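Local coordinates for dihydroorotase (Agrobacterium tumefaciens, PDB 2OGJ), which deacetylates acetyl-(R)-mandelate and, less efficiently, acetyl glycolate in vitro, as a zinc-dependent TIM-barrel hydrolase of the amidohydrolase superfamily, at residues Leu19-Pro24 / Ser35-Ile40; Gly44-Val49 / Asn339-Gly344; Phe349-Leu354 / Pro377-Ile382. All blocks are in the same frame, centred on the assembly; numbering follows the deposited sequence.

Contact 1 (Leu19-Pro24 / Ser35-Ile40); sequences LTNVKP and STDILI
Leu-19 and Val-22 pair antiparallel with Ile-38 and Thr-36 in the small beta domain that stands beside the catalytic barrel, well away from the zinc site. Each pair is doubly bonded. Leu-19 N gives to Ile-38 O at 2.8 Å and Ile-38 N returns a bond to Leu-19 O; Val-22 N reaches Thr-36 O at 3.0 Å and Thr-36 N comes back to Val-22 O. Three residue steps on one strand thus match two on the other, the register slipping where Asn-21 and Val-22 both face Thr-36. This is a G1 beta bulge, with Asn-21 in the left-handed region of backbone space (phi 58°). The chain turns a corner there: Leu-19 lies in the four-stranded sheet, while beyond the corner Lys-23 bonds by its backbone to Ala-67 and Ile-69.

The corner is held by Asp-37. Its CG lies beside its own backbone N (chi1 -62°), which turns the carboxylate toward Thr-20 and Asn-21, and OD2 takes Asn-21 N at 3.1 Å in a nearly straight bond, met from above the carboxylate plane. OD1, the other oxygen, lies against Thr-20 CG2 at 3.6 Å, the two side chains slanting past one another; the Thr-20 hydroxyl itself bonds Arg-61 O. The Asn-21 amide runs alongside the carboxylate in the same direction, their planes 32° apart.

On the face carrying Leu-19, Val-22 and Ile-38 the contact is apolar. Val-22 CG2 meets the tip of Ile-38, CD1, at 4.1 Å, and Leu-19 CD1 meets Ile-40 CG1 at the same distance. Ile-69 of strand 68-75 packs against Leu-19, Val-22 and Ile-38. Farther on, Lys-23 lays CG against Ser-35 CA at 4.0 Å and bends its ammonium back to Gln-33 O.

Contact 2 (Gly44-Val49 / Asn339-Gly344); sequences GKIAAV and NRLDVG
Ile-46, on strand 46-50, outermost of the four-stranded sheet within this chain, sits against the type I beta turn from Asn-339 to Asp-342. Its CB lies 3.5 Å from Asp-342 O. CG2 rests near the same carbonyl, at 3.8 Å from Asp-342 O, and close to Leu-341 O as well. The other branch, CG1, is anti to the carbonyl carbon (chi1 -54°) and lies 4.0 Å from Asp-342 O; the chain continues extended from there, so CD1 is carried in among the turn's carbonyls, near those of Arg-340 and Asp-342. The same methyl touches Leu-341 CD1 at 4.4 Å, and Phe-349 of strand 348-362 packs on both residues. Farther along the strand, Val-49 CG2 abuts Leu-341 O at 3.7 Å.

Beyond the turn, Val-343 lays both methyls against the strand's carbonyl oxygens: CG1 approaches Ile-46 O, while CG2 lies 3.6 Å from Ala-47 O. Here the strand bulges: Ala-47 and Ala-48 both face Leu-39, a classic beta bulge. One backbone bond ties the segments, Gly-344 N to Ile-46 O at 2.8 Å, with an N-H...O angle of 167°.

Contact 3 (Phe349-Leu354 / Pro377-Ile382); sequences FTVFDL and PRYAVI
Val-351 and its two partners, Arg-378 and Tyr-379, make the centre of this contact. Val-351 O is gripped by two amides at once, Arg-378 N at 2.6 Å and Tyr-379 N at 3.1 Å, while Val-351 N gives a straight bond to Tyr-379 O. The paired side chains of Val-351 and Tyr-379 lie alongside each other and point the same way, CB to CB at 4.0 Å, which sets Val-351 CB at the edge of the tyrosine ring. Val-351 CG1 also touches Arg-378 CB at 4.1 Å, the two side chains crossing at about a right angle.

Because Arg-378 and Tyr-379 share Val-351 as partner, Arg-378 is an extra residue on its strand, and its CB points toward the other strand. A bend at chi2 (61°) brings NE to Asp-353 OD2 at 3.0 Å, a salt bridge that uses the anti lone pair of the oxygen. Guanidinium and carboxylate stand almost perpendicular, 84° apart, so a single N-H makes the bond rather than a flat two-toothed pairing. The second carboxylate oxygen, OD1, is taken by Ala-67 N, which fixes the rotation of the group.

On the face carrying Thr-350, Phe-352 and Pro-377, Phe-352 CB packs on Pro-377 CA at 3.8 Å. A chi1 of 67° turns the Phe-352 ring away from the proline to meet Trp-73. Next along, the Thr-350 hydroxyl bonds Gly-99 O.

Farther out, Arg-61 makes a cation-pi contact with the Tyr-379 ring. Strand 68-75 runs along the flank of strand 348-362, with backbone bonds to Thr-350 and Phe-352. Arg-378 and Tyr-379 opposite Val-351 form a classic beta bulge, here within the long antiparallel hairpin of strands 348-362 and 368-382.

From the N terminus, contact 1 closes first, a short excursion of ten residues that returns strand 36-40 beside the opening strand. Contact 2 opens four residues later and closes only after 289 residues, a loop that takes in the zinc ligands from His-77 to Asp-291 and brings the chain back to the small beta domain. Contact 3 then closes the hairpin of strands 348-362 and 368-382. The three come in series; none nests in or crosses another. In space they converge: strands 36-40 and 46-50 are neighbours in one sheet, joining contacts 1 and 2, and Phe-349 of contact 3 packs on Ile-38 and Ile-40, as Val-381 does on Leu-19.

Contact 1 (Leu19-Pro24 / Ser35-Ile40)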
ATOM      1  N   LEU A  19     -19.573 -55.342  19.504  1.00 59.24           N
ATOM      2  CA  LEU A  19     -18.422 -55.461  18.625  1.00 59.04           C
ATOM      3  C   LEU A  19     -17.665 -56.653  19.171  1.00 58.10           C
ATOM      4  O   LEU A  19     -17.245 -56.648  20.323  1.00 56.61           O
ATOM      5  CB  LEU A  19     -17.516 -54.222  18.702  1.00 58.77           C
ATOM      6  CG  LEU A  19     -18.020 -52.928  18.073  1.00 58.99           C
ATOM      7  CD1 LEU A  19     -19.317 -52.500  18.737  1.00 60.94           C
ATOM      8  CD2 LEU A  19     -16.971 -51.865  18.232  1.00 60.13           C
ATOM      9  N   THR A  20     -17.509 -57.685  18.358  1.00 58.80           N
ATOM     10  CA  THR A  20     -16.781 -58.850  18.813  1.00 58.93           C
ATOM     11  C   THR A  20     -15.449 -58.947  18.083  1.00 58.38           C
ATOM     12  O   THR A  20     -15.262 -58.375  17.014  1.00 56.79           O
ATOM     13  CB  THR A  20     -17.602 -60.146  18.589  1.00 60.28           C
ATOM     14  OG1 THR A  20     -17.891 -60.305  17.193  1.00 60.03           O
ATOM     15  CG2 THR A  20     -18.915 -60.076  19.370  1.00 60.20           C
ATOM     16  N   ASN A  21     -14.478 -59.607  18.684  1.00 59.44           N
ATOM     17  CA  ASN A  21     -13.176 -59.924  18.138  1.00 60.74           C
ATOM     18  C   ASN A  21     -12.448 -58.663  17.722  1.00 59.92           C
ATOM     19  O   ASN A  21     -11.927 -58.576  16.545  1.00 59.32           O
ATOM     20  CB  ASN A  21     -13.317 -60.944  17.013  1.00 62.97           C
ATOM     21  CG  ASN A  21     -14.346 -62.003  17.354  1.00 65.35           C
ATOM     22  OD1 ASN A  21     -14.981 -61.949  18.411  1.00 20.56           O
ATOM     23  ND2 ASN A  21     -14.520 -62.974  16.465  1.00 20.56           N
ATOM     24  N   VAL A  22     -12.196 -57.723  18.628  1.00 58.26           N
ATOM     25  CA  VAL A  22     -11.428 -56.503  18.386  1.00 57.69           C
ATOM     26  C   VAL A  22     -10.153 -56.531  19.229  1.00 57.92           C
ATOM     27  O   VAL A  22     -10.128 -57.131  20.304  1.00 57.55           O
ATOM     28  CB  VAL A  22     -12.232 -55.223  18.768  1.00 56.52           C
ATOM     29  CG1 VAL A  22     -13.396 -55.053  17.840  1.00 56.63           C
ATOM     30  CG2 VAL A  22     -12.725 -55.312  20.200  1.00 55.57           C
ATOM     31  N   LYS A  23      -9.103 -55.884  18.737  1.00 57.77           N
ATOM     32  CA  LYS A  23      -7.837 -55.823  19.449  1.00 58.79           C
ATOM     33  C   LYS A  23      -7.536 -54.373  19.848  1.00 57.76           C
ATOM     34  O   LYS A  23      -7.037 -53.582  19.048  1.00 57.10           O
ATOM     35  CB  LYS A  23      -6.711 -56.413  18.584  1.00 59.69           C
ATOM     36  CG  LYS A  23      -6.737 -57.944  18.512  1.00 60.96           C
ATOM     37  CD  LYS A  23      -5.563 -58.498  17.705  1.00 63.54           C
ATOM     38  CE  LYS A  23      -4.194 -57.999  18.222  1.00 64.48           C
ATOM     39  NZ  LYS A  23      -3.804 -58.496  19.584  1.00 62.71           N
ATOM     40  N   PRO A  24      -7.834 -54.019  21.113  1.00 57.02           N
ATOM     41  CA  PRO A  24      -7.638 -52.685  21.692  1.00 57.07           C
ATOM     42  C   PRO A  24      -6.229 -52.134  21.575  1.00 57.34           C
ATOM     43  O   PRO A  24      -5.288 -52.746  22.058  1.00 58.59           O
ATOM     44  CB  PRO A  24      -8.048 -52.877  23.151  1.00 56.39           C
ATOM     45  CG  PRO A  24      -9.002 -54.011  23.090  1.00 55.49           C
ATOM     46  CD  PRO A  24      -8.334 -54.946  22.140  1.00 55.09           C
ATOM     47  N   SER A  35      -7.343 -59.734  22.145  1.00 68.63           N
ATOM     48  CA  SER A  35      -8.696 -59.670  21.607  1.00 66.47           C
ATOM     49  C   SER A  35      -9.788 -59.628  22.669  1.00 64.87           C
ATOM     50  O   SER A  35      -9.689 -60.272  23.713  1.00 63.88           O
ATOM     51  CB  SER A  35      -8.944 -60.861  20.688  1.00 65.57           C
ATOM     52  OG  SER A  35     -10.255 -60.811  20.155  1.00 68.45           O
ATOM     53  N   THR A  36     -10.842 -58.869  22.381  1.00 64.50           N
ATOM     54  CA  THR A  36     -11.966 -58.723  23.297  1.00 64.42           C
ATOM     55  C   THR A  36     -13.244 -58.423  22.533  1.00 63.18           C
ATOM     56  O   THR A  36     -13.252 -58.361  21.308  1.00 62.90           O
ATOM     57  CB  THR A  36     -11.735 -57.560  24.281  1.00 64.86           C
ATOM     58  OG1 THR A  36     -10.331 -57.360  24.464  1.00 67.38           O
ATOM     59  CG2 THR A  36     -12.354 -57.872  25.637  1.00 66.05           C
ATOM     60  N   ASP A  37     -14.327 -58.249  23.276  1.00 63.10           N
ATOM     61  CA  ASP A  37     -15.621 -57.917  22.703  1.00 63.49           C
ATOM     62  C   ASP A  37     -16.101 -56.700  23.501  1.00 61.72           C
ATOM     63  O   ASP A  37     -15.823 -56.593  24.697  1.00 63.31           O
ATOM     64  CB  ASP A  37     -16.623 -59.073  22.873  1.00 65.25           C
ATOM     65  CG  ASP A  37     -16.200 -60.361  22.154  1.00 67.72           C
ATOM     66  OD1 ASP A  37     -17.023 -61.296  22.134  1.00 70.46           O
ATOM     67  OD2 ASP A  37     -15.072 -60.457  21.622  1.00 69.82           O
ATOM     68  N   ILE A  38     -16.792 -55.773  22.844  1.00 59.26           N
ATOM     69  CA  ILE A  38     -17.290 -54.585  23.526  1.00 56.77           C
ATOM     70  C   ILE A  38     -18.788 -54.456  23.288  1.00 56.26           C
ATOM     71  O   ILE A  38     -19.267 -54.625  22.166  1.00 54.20           O
ATOM     72  CB  ILE A  38     -16.578 -53.300  23.022  1.00 56.08           C
ATOM     73  CG1 ILE A  38     -15.060 -53.492  23.072  1.00 55.09           C
ATOM     74  CG2 ILE A  38     -16.953 -52.105  23.895  1.00 52.74           C
ATOM     75  CD1 ILE A  38     -14.261 -52.314  22.530  1.00 54.98           C
ATOM     76  N   LEU A  39     -19.522 -54.183  24.359  1.00 56.82           N
ATOM     77  CA  LEU A  39     -20.966 -54.017  24.275  1.00 57.57           C
ATOM     78  C   LEU A  39     -21.366 -52.549  24.471  1.00 57.62           C
ATOM     79  O   LEU A  39     -21.087 -51.950  25.516  1.00 57.01           O
ATOM     80  CB  LEU A  39     -21.654 -54.870  25.339  1.00 59.12           C
ATOM     81  CG  LEU A  39     -23.181 -54.804  25.323  1.00 58.69           C
ATOM     82  CD1 LEU A  39     -23.668 -55.504  24.079  1.00 59.90           C
ATOM     83  CD2 LEU A  39     -23.767 -55.467  26.547  1.00 58.62           C
ATOM     84  N   ILE A  40     -22.013 -51.970  23.463  1.00 57.80           N
ATOM     85  CA  ILE A  40     -22.458 -50.584  23.545  1.00 58.42           C
ATOM     86  C   ILE A  40     -23.954 -50.538  23.854  1.00 59.88           C
ATOM     87  O   ILE A  40     -24.754 -51.200  23.183  1.00 59.51           O
ATOM     88  CB  ILE A  40     -22.243 -49.823  22.224  1.00 57.39           C
ATOM     89  CG1 ILE A  40     -20.857 -50.129  21.643  1.00 56.00           C
ATOM     90  CG2 ILE A  40     -22.411 -48.335  22.475  1.00 55.75           C
ATOM     91  CD1 ILE A  40     -19.715 -49.689  22.494  1.00 55.91           C
TER

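Contact 2 (Gly44-Val49 / Asn339-Gly344)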
ATOM      1  N   GLY A  44     -25.466 -45.344  23.835  1.00 62.33           N
ATOM      2  CA  GLY A  44     -24.136 -45.156  23.294  1.00 60.88           C
ATOM      3  C   GLY A  44     -23.033 -45.247  24.325  1.00 60.06           C
ATOM      4  O   GLY A  44     -21.978 -44.640  24.162  1.00 60.49           O
ATOM      5  N   LYS A  45     -23.266 -45.994  25.396  1.00 59.60           N
ATOM      6  CA  LYS A  45     -22.248 -46.136  26.430  1.00 59.41           C
ATOM      7  C   LYS A  45     -21.823 -47.585  26.613  1.00 59.21           C
ATOM      8  O   LYS A  45     -22.639 -48.506  26.544  1.00 59.37           O
ATOM      9  CB  LYS A  45     -22.745 -45.548  27.753  1.00 58.71           C
ATOM     10  CG  LYS A  45     -22.973 -44.055  27.682  1.00 58.64           C
ATOM     11  CD  LYS A  45     -23.475 -43.466  28.982  1.00 58.26           C
ATOM     12  CE  LYS A  45     -23.721 -41.969  28.820  1.00 58.49           C
ATOM     13  NZ  LYS A  45     -24.299 -41.322  30.038  1.00 57.42           N
ATOM     14  N   ILE A  46     -20.526 -47.767  26.834  1.00 59.35           N
ATOM     15  CA  ILE A  46     -19.937 -49.089  27.022  1.00 59.85           C
ATOM     16  C   ILE A  46     -20.568 -49.823  28.210  1.00 59.95           C
ATOM     17  O   ILE A  46     -20.328 -49.481  29.368  1.00 59.38           O
ATOM     18  CB  ILE A  46     -18.407 -48.974  27.242  1.00 58.97           C
ATOM     19  CG1 ILE A  46     -17.782 -48.175  26.090  1.00 56.59           C
ATOM     20  CG2 ILE A  46     -17.784 -50.364  27.343  1.00 57.04           C
ATOM     21  CD1 ILE A  46     -16.335 -47.815  26.305  1.00 55.19           C
ATOM     22  N   ALA A  47     -21.376 -50.833  27.902  1.00 60.12           N
ATOM     23  CA  ALA A  47     -22.057 -51.629  28.921  1.00 60.40           C
ATOM     24  C   ALA A  47     -21.107 -52.668  29.491  1.00 60.16           C
ATOM     25  O   ALA A  47     -21.072 -52.897  30.705  1.00 60.22           O
ATOM     26  CB  ALA A  47     -23.278 -52.319  28.323  1.00 59.99           C
ATOM     27  N   ALA A  48     -20.325 -53.287  28.614  1.00 58.92           N
ATOM     28  CA  ALA A  48     -19.382 -54.297  29.060  1.00 58.14           C
ATOM     29  C   ALA A  48     -18.215 -54.526  28.105  1.00 57.47           C
ATOM     30  O   ALA A  48     -18.280 -54.201  26.920  1.00 57.22           O
ATOM     31  CB  ALA A  48     -20.121 -55.605  29.294  1.00 58.45           C
ATOM     32  N   VAL A  49     -17.142 -55.090  28.639  1.00 57.36           N
ATOM     33  CA  VAL A  49     -15.959 -55.407  27.855  1.00 58.34           C
ATOM     34  C   VAL A  49     -15.371 -56.710  28.398  1.00 60.58           C
ATOM     35  O   VAL A  49     -14.964 -56.787  29.564  1.00 59.15           O
ATOM     36  CB  VAL A  49     -14.899 -54.293  27.949  1.00 57.01           C
ATOM     37  CG1 VAL A  49     -13.679 -54.654  27.097  1.00 54.75           C
ATOM     38  CG2 VAL A  49     -15.504 -52.989  27.498  1.00 54.31           C
ATOM     39  N   ASN A 339      -9.194 -43.600  30.255  1.00 60.73           N
ATOM     40  CA  ASN A 339     -10.157 -44.615  30.658  1.00 61.38           C
ATOM     41  C   ASN A 339     -11.270 -44.814  29.648  1.00 59.76           C
ATOM     42  O   ASN A 339     -12.379 -45.161  30.028  1.00 61.39           O
ATOM     43  CB  ASN A 339     -10.781 -44.233  32.008  1.00 63.85           C
ATOM     44  CG  ASN A 339      -9.780 -44.274  33.156  1.00 66.65           C
ATOM     45  OD1 ASN A 339      -8.796 -43.521  33.178  1.00 65.72           O
ATOM     46  ND2 ASN A 339     -10.029 -45.164  34.121  1.00 68.71           N
ATOM     47  N   ARG A 340     -10.982 -44.615  28.370  1.00 57.86           N
ATOM     48  CA  ARG A 340     -12.007 -44.738  27.340  1.00 56.89           C
ATOM     49  C   ARG A 340     -12.708 -46.083  27.221  1.00 56.59           C
ATOM     50  O   ARG A 340     -13.810 -46.151  26.689  1.00 55.77           O
ATOM     51  CB  ARG A 340     -11.421 -44.329  25.991  1.00 56.06           C
ATOM     52  CG  ARG A 340     -11.081 -42.858  25.925  1.00 55.34           C
ATOM     53  CD  ARG A 340     -12.289 -42.008  25.614  1.00 54.00           C
ATOM     54  NE  ARG A 340     -12.233 -41.547  24.234  1.00 55.70           N
ATOM     55  CZ  ARG A 340     -12.525 -40.311  23.847  1.00 58.20           C
ATOM     56  NH1 ARG A 340     -12.901 -39.399  24.738  1.00 57.73           N
ATOM     57  NH2 ARG A 340     -12.424 -39.984  22.562  1.00 62.01           N
ATOM     58  N   LEU A 341     -12.078 -47.149  27.715  1.00 57.39           N
ATOM     59  CA  LEU A 341     -12.676 -48.487  27.656  1.00 56.51           C
ATOM     60  C   LEU A 341     -13.557 -48.786  28.877  1.00 56.67           C
ATOM     61  O   LEU A 341     -14.292 -49.770  28.885  1.00 55.91           O
ATOM     62  CB  LEU A 341     -11.587 -49.557  27.520  1.00 55.29           C
ATOM     63  CG  LEU A 341     -11.558 -50.443  26.260  1.00 52.71           C
ATOM     64  CD1 LEU A 341     -12.629 -50.035  25.281  1.00 51.65           C
ATOM     65  CD2 LEU A 341     -10.195 -50.351  25.622  1.00 49.82           C
ATOM     66  N   ASP A 342     -13.488 -47.916  29.887  1.00 56.70           N
ATOM     67  CA  ASP A 342     -14.268 -48.040  31.121  1.00 57.64           C
ATOM     68  C   ASP A 342     -15.750 -48.220  30.832  1.00 57.94           C
ATOM     69  O   ASP A 342     -16.230 -47.819  29.777  1.00 59.71           O
ATOM     70  CB  ASP A 342     -14.112 -46.782  31.971  1.00 57.32           C
ATOM     71  CG  ASP A 342     -12.897 -46.820  32.876  1.00 58.52           C
ATOM     72  OD1 ASP A 342     -11.831 -47.348  32.476  1.00 57.32           O
ATOM     73  OD2 ASP A 342     -13.011 -46.284  34.000  1.00 60.06           O
ATOM     74  N   VAL A 343     -16.479 -48.816  31.769  1.00 56.86           N
ATOM     75  CA  VAL A 343     -17.908 -48.994  31.576  1.00 57.14           C
ATOM     76  C   VAL A 343     -18.553 -47.638  31.795  1.00 57.81           C
ATOM     77  O   VAL A 343     -18.104 -46.863  32.633  1.00 57.37           O
ATOM     78  CB  VAL A 343     -18.506 -50.026  32.570  1.00 56.76           C
ATOM     79  CG1 VAL A 343     -20.021 -49.903  32.623  1.00 56.13           C
ATOM     80  CG2 VAL A 343     -18.143 -51.429  32.132  1.00 56.19           C
ATOM     81  N   GLY A 344     -19.596 -47.343  31.029  1.00 58.58           N
ATOM     82  CA  GLY A 344     -20.262 -46.065  31.174  1.00 58.58           C
ATOM     83  C   GLY A 344     -19.698 -44.989  30.259  1.00 58.93           C
ATOM     84  O   GLY A 344     -20.386 -44.013  29.946  1.00 59.08           O
TER

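Contact 3 (Phe349-Leu354 / Pro377-Ile382)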
ATOM      1  N   PHE A 349     -15.059 -45.182  19.083  1.00 48.51           N
ATOM      2  CA  PHE A 349     -13.949 -45.943  18.502  1.00 46.07           C
ATOM      3  C   PHE A 349     -13.754 -45.803  16.993  1.00 44.15           C
ATOM      4  O   PHE A 349     -14.450 -45.070  16.309  1.00 43.08           O
ATOM      5  CB  PHE A 349     -14.121 -47.434  18.814  1.00 45.96           C
ATOM      6  CG  PHE A 349     -14.536 -47.723  20.221  1.00 44.22           C
ATOM      7  CD1 PHE A 349     -15.737 -48.361  20.465  1.00 47.28           C
ATOM      8  CD2 PHE A 349     -13.738 -47.361  21.296  1.00 43.44           C
ATOM      9  CE1 PHE A 349     -16.151 -48.640  21.757  1.00 47.67           C
ATOM     10  CE2 PHE A 349     -14.134 -47.631  22.602  1.00 44.75           C
ATOM     11  CZ  PHE A 349     -15.339 -48.272  22.837  1.00 46.71           C
ATOM     12  N   THR A 350     -12.765 -46.520  16.492  1.00 43.67           N
ATOM     13  CA  THR A 350     -12.457 -46.557  15.077  1.00 44.17           C
ATOM     14  C   THR A 350     -11.806 -47.919  14.882  1.00 43.53           C
ATOM     15  O   THR A 350     -10.715 -48.202  15.382  1.00 43.34           O
ATOM     16  CB  THR A 350     -11.500 -45.403  14.622  1.00 44.53           C
ATOM     17  OG1 THR A 350     -11.013 -45.673  13.298  1.00 43.72           O
ATOM     18  CG2 THR A 350     -10.333 -45.259  15.577  1.00 46.63           C
ATOM     19  N   VAL A 351     -12.530 -48.778  14.182  1.00 42.64           N
ATOM     20  CA  VAL A 351     -12.090 -50.123  13.904  1.00 40.75           C
ATOM     21  C   VAL A 351     -11.333 -50.127  12.577  1.00 41.14           C
ATOM     22  O   VAL A 351     -11.860 -49.677  11.558  1.00 39.78           O
ATOM     23  CB  VAL A 351     -13.307 -51.037  13.845  1.00 38.77           C
ATOM     24  CG1 VAL A 351     -12.889 -52.463  13.569  1.00 38.68           C
ATOM     25  CG2 VAL A 351     -14.057 -50.922  15.162  1.00 35.32           C
ATOM     26  N   PHE A 352     -10.100 -50.636  12.599  1.00 41.38           N
ATOM     27  CA  PHE A 352      -9.256 -50.663  11.408  1.00 42.36           C
ATOM     28  C   PHE A 352      -8.313 -51.838  11.404  1.00 43.87           C
ATOM     29  O   PHE A 352      -7.981 -52.392  12.454  1.00 44.37           O
ATOM     30  CB  PHE A 352      -8.411 -49.391  11.332  1.00 39.70           C
ATOM     31  CG  PHE A 352      -7.382 -49.280  12.435  1.00 37.38           C
ATOM     32  CD1 PHE A 352      -6.043 -49.628  12.205  1.00 33.59           C
ATOM     33  CD2 PHE A 352      -7.748 -48.794  13.693  1.00 35.98           C
ATOM     34  CE1 PHE A 352      -5.080 -49.484  13.208  1.00 34.44           C
ATOM     35  CE2 PHE A 352      -6.797 -48.645  14.704  1.00 33.42           C
ATOM     36  CZ  PHE A 352      -5.457 -48.988  14.462  1.00 34.93           C
ATOM     37  N   ASP A 353      -7.873 -52.192  10.203  1.00 45.69           N
ATOM     38  CA  ASP A 353      -6.930 -53.270  10.022  1.00 48.34           C
ATOM     39  C   ASP A 353      -5.629 -52.696   9.481  1.00 49.59           C
ATOM     40  O   ASP A 353      -5.583 -51.554   9.028  1.00 48.63           O
ATOM     41  CB  ASP A 353      -7.485 -54.296   9.045  1.00 48.84           C
ATOM     42  CG  ASP A 353      -8.349 -55.336   9.731  1.00 50.83           C
ATOM     43  OD1 ASP A 353      -7.854 -55.930  10.716  1.00 50.22           O
ATOM     44  OD2 ASP A 353      -9.509 -55.562   9.287  1.00 49.83           O
ATOM     45  N   LEU A 354      -4.569 -53.483   9.551  1.00 51.68           N
ATOM     46  CA  LEU A 354      -3.278 -53.068   9.033  1.00 54.04           C
ATOM     47  C   LEU A 354      -2.878 -54.231   8.135  1.00 54.87           C
ATOM     48  O   LEU A 354      -2.266 -55.192   8.603  1.00 55.65           O
ATOM     49  CB  LEU A 354      -2.278 -52.899  10.182  1.00 53.94           C
ATOM     50  CG  LEU A 354      -1.005 -52.080   9.941  1.00 53.08           C
ATOM     51  CD1 LEU A 354       0.190 -52.987   9.861  1.00 49.52           C
ATOM     52  CD2 LEU A 354      -1.166 -51.247   8.679  1.00 52.51           C
ATOM     53  N   PRO A 377      -9.455 -48.369   7.596  1.00 48.86           N
ATOM     54  CA  PRO A 377     -10.600 -48.245   8.501  1.00 46.99           C
ATOM     55  C   PRO A 377     -11.786 -49.094   8.069  1.00 45.46           C
ATOM     56  O   PRO A 377     -12.077 -49.209   6.884  1.00 45.41           O
ATOM     57  CB  PRO A 377     -10.897 -46.743   8.484  1.00 46.92           C
ATOM     58  CG  PRO A 377     -10.399 -46.289   7.174  1.00 47.05           C
ATOM     59  CD  PRO A 377      -9.116 -47.062   7.005  1.00 47.74           C
ATOM     60  N   ARG A 378     -12.448 -49.693   9.057  1.00 46.78           N
ATOM     61  CA  ARG A 378     -13.620 -50.566   8.870  1.00 44.35           C
ATOM     62  C   ARG A 378     -14.887 -49.937   9.423  1.00 43.18           C
ATOM     63  O   ARG A 378     -15.886 -49.789   8.710  1.00 44.39           O
ATOM     64  CB  ARG A 378     -13.340 -51.911   9.509  1.00 43.12           C
ATOM     65  CG  ARG A 378     -12.935 -52.970   8.514  1.00 42.35           C
ATOM     66  CD  ARG A 378     -11.669 -52.596   7.794  1.00 41.52           C
ATOM     67  NE  ARG A 378     -10.993 -53.794   7.306  1.00 44.15           N
ATOM     68  CZ  ARG A 378     -10.581 -53.994   6.059  1.00 44.67           C
ATOM     69  NH1 ARG A 378     -10.766 -53.076   5.123  1.00 45.13           N
ATOM     70  NH2 ARG A 378      -9.974 -55.128   5.751  1.00 47.02           N
ATOM     71  N   TYR A 379     -14.844 -49.548  10.665  1.00 44.23           N
ATOM     72  CA  TYR A 379     -16.004 -48.916  11.254  1.00 44.82           C
ATOM     73  C   TYR A 379     -15.627 -47.838  12.176  1.00 44.14           C
ATOM     74  O   TYR A 379     -14.648 -47.940  12.923  1.00 42.22           O
ATOM     75  CB  TYR A 379     -16.792 -49.836  12.175  1.00 44.75           C
ATOM     76  CG  TYR A 379     -17.252 -51.098  11.496  1.00 47.09           C
ATOM     77  CD1 TYR A 379     -16.420 -52.204  11.387  1.00 46.06           C
ATOM     78  CD2 TYR A 379     -18.531 -51.162  10.980  1.00 47.96           C
ATOM     79  CE1 TYR A 379     -16.844 -53.348  10.785  1.00 47.10           C
ATOM     80  CE2 TYR A 379     -18.975 -52.318  10.352  1.00 47.06           C
ATOM     81  CZ  TYR A 379     -18.122 -53.411  10.256  1.00 48.15           C
ATOM     82  OH  TYR A 379     -18.548 -54.572   9.620  1.00 49.13           O
ATOM     83  N   ALA A 380     -16.452 -46.819  12.087  1.00 44.88           N
ATOM     84  CA  ALA A 380     -16.357 -45.733  12.999  1.00 46.35           C
ATOM     85  C   ALA A 380     -17.649 -45.764  13.752  1.00 46.17           C
ATOM     86  O   ALA A 380     -18.724 -45.573  13.188  1.00 48.63           O
ATOM     87  CB  ALA A 380     -16.189 -44.396  12.303  1.00 45.68           C
ATOM     88  N   VAL A 381     -17.544 -45.993  15.060  1.00 43.49           N
ATOM     89  CA  VAL A 381     -18.644 -46.140  15.979  1.00 43.43           C
ATOM     90  C   VAL A 381     -18.706 -44.997  16.947  1.00 43.03           C
ATOM     91  O   VAL A 381     -17.880 -44.884  17.848  1.00 41.36           O
ATOM     92  CB  VAL A 381     -18.457 -47.439  16.791  1.00 41.51           C
ATOM     93  CG1 VAL A 381     -19.729 -47.828  17.502  1.00 38.25           C
ATOM     94  CG2 VAL A 381     -18.013 -48.569  15.881  1.00 39.91           C
ATOM     95  N   ILE A 382     -19.684 -44.161  16.781  1.00 43.06           N
ATOM     96  CA  ILE A 382     -19.893 -43.021  17.649  1.00 44.49           C
ATOM     97  C   ILE A 382     -21.139 -43.270  18.481  1.00 45.20           C
ATOM     98  O   ILE A 382     -22.262 -43.164  17.983  1.00 44.95           O
ATOM     99  CB  ILE A 382     -20.083 -41.748  16.796  1.00 45.62           C
ATOM    100  CG1 ILE A 382     -18.888 -41.561  15.856  1.00 44.92           C
ATOM    101  CG2 ILE A 382     -20.276 -40.517  17.683  1.00 43.70           C
ATOM    102  CD1 ILE A 382     -19.092 -40.498  14.802  1.00 43.74           C
TER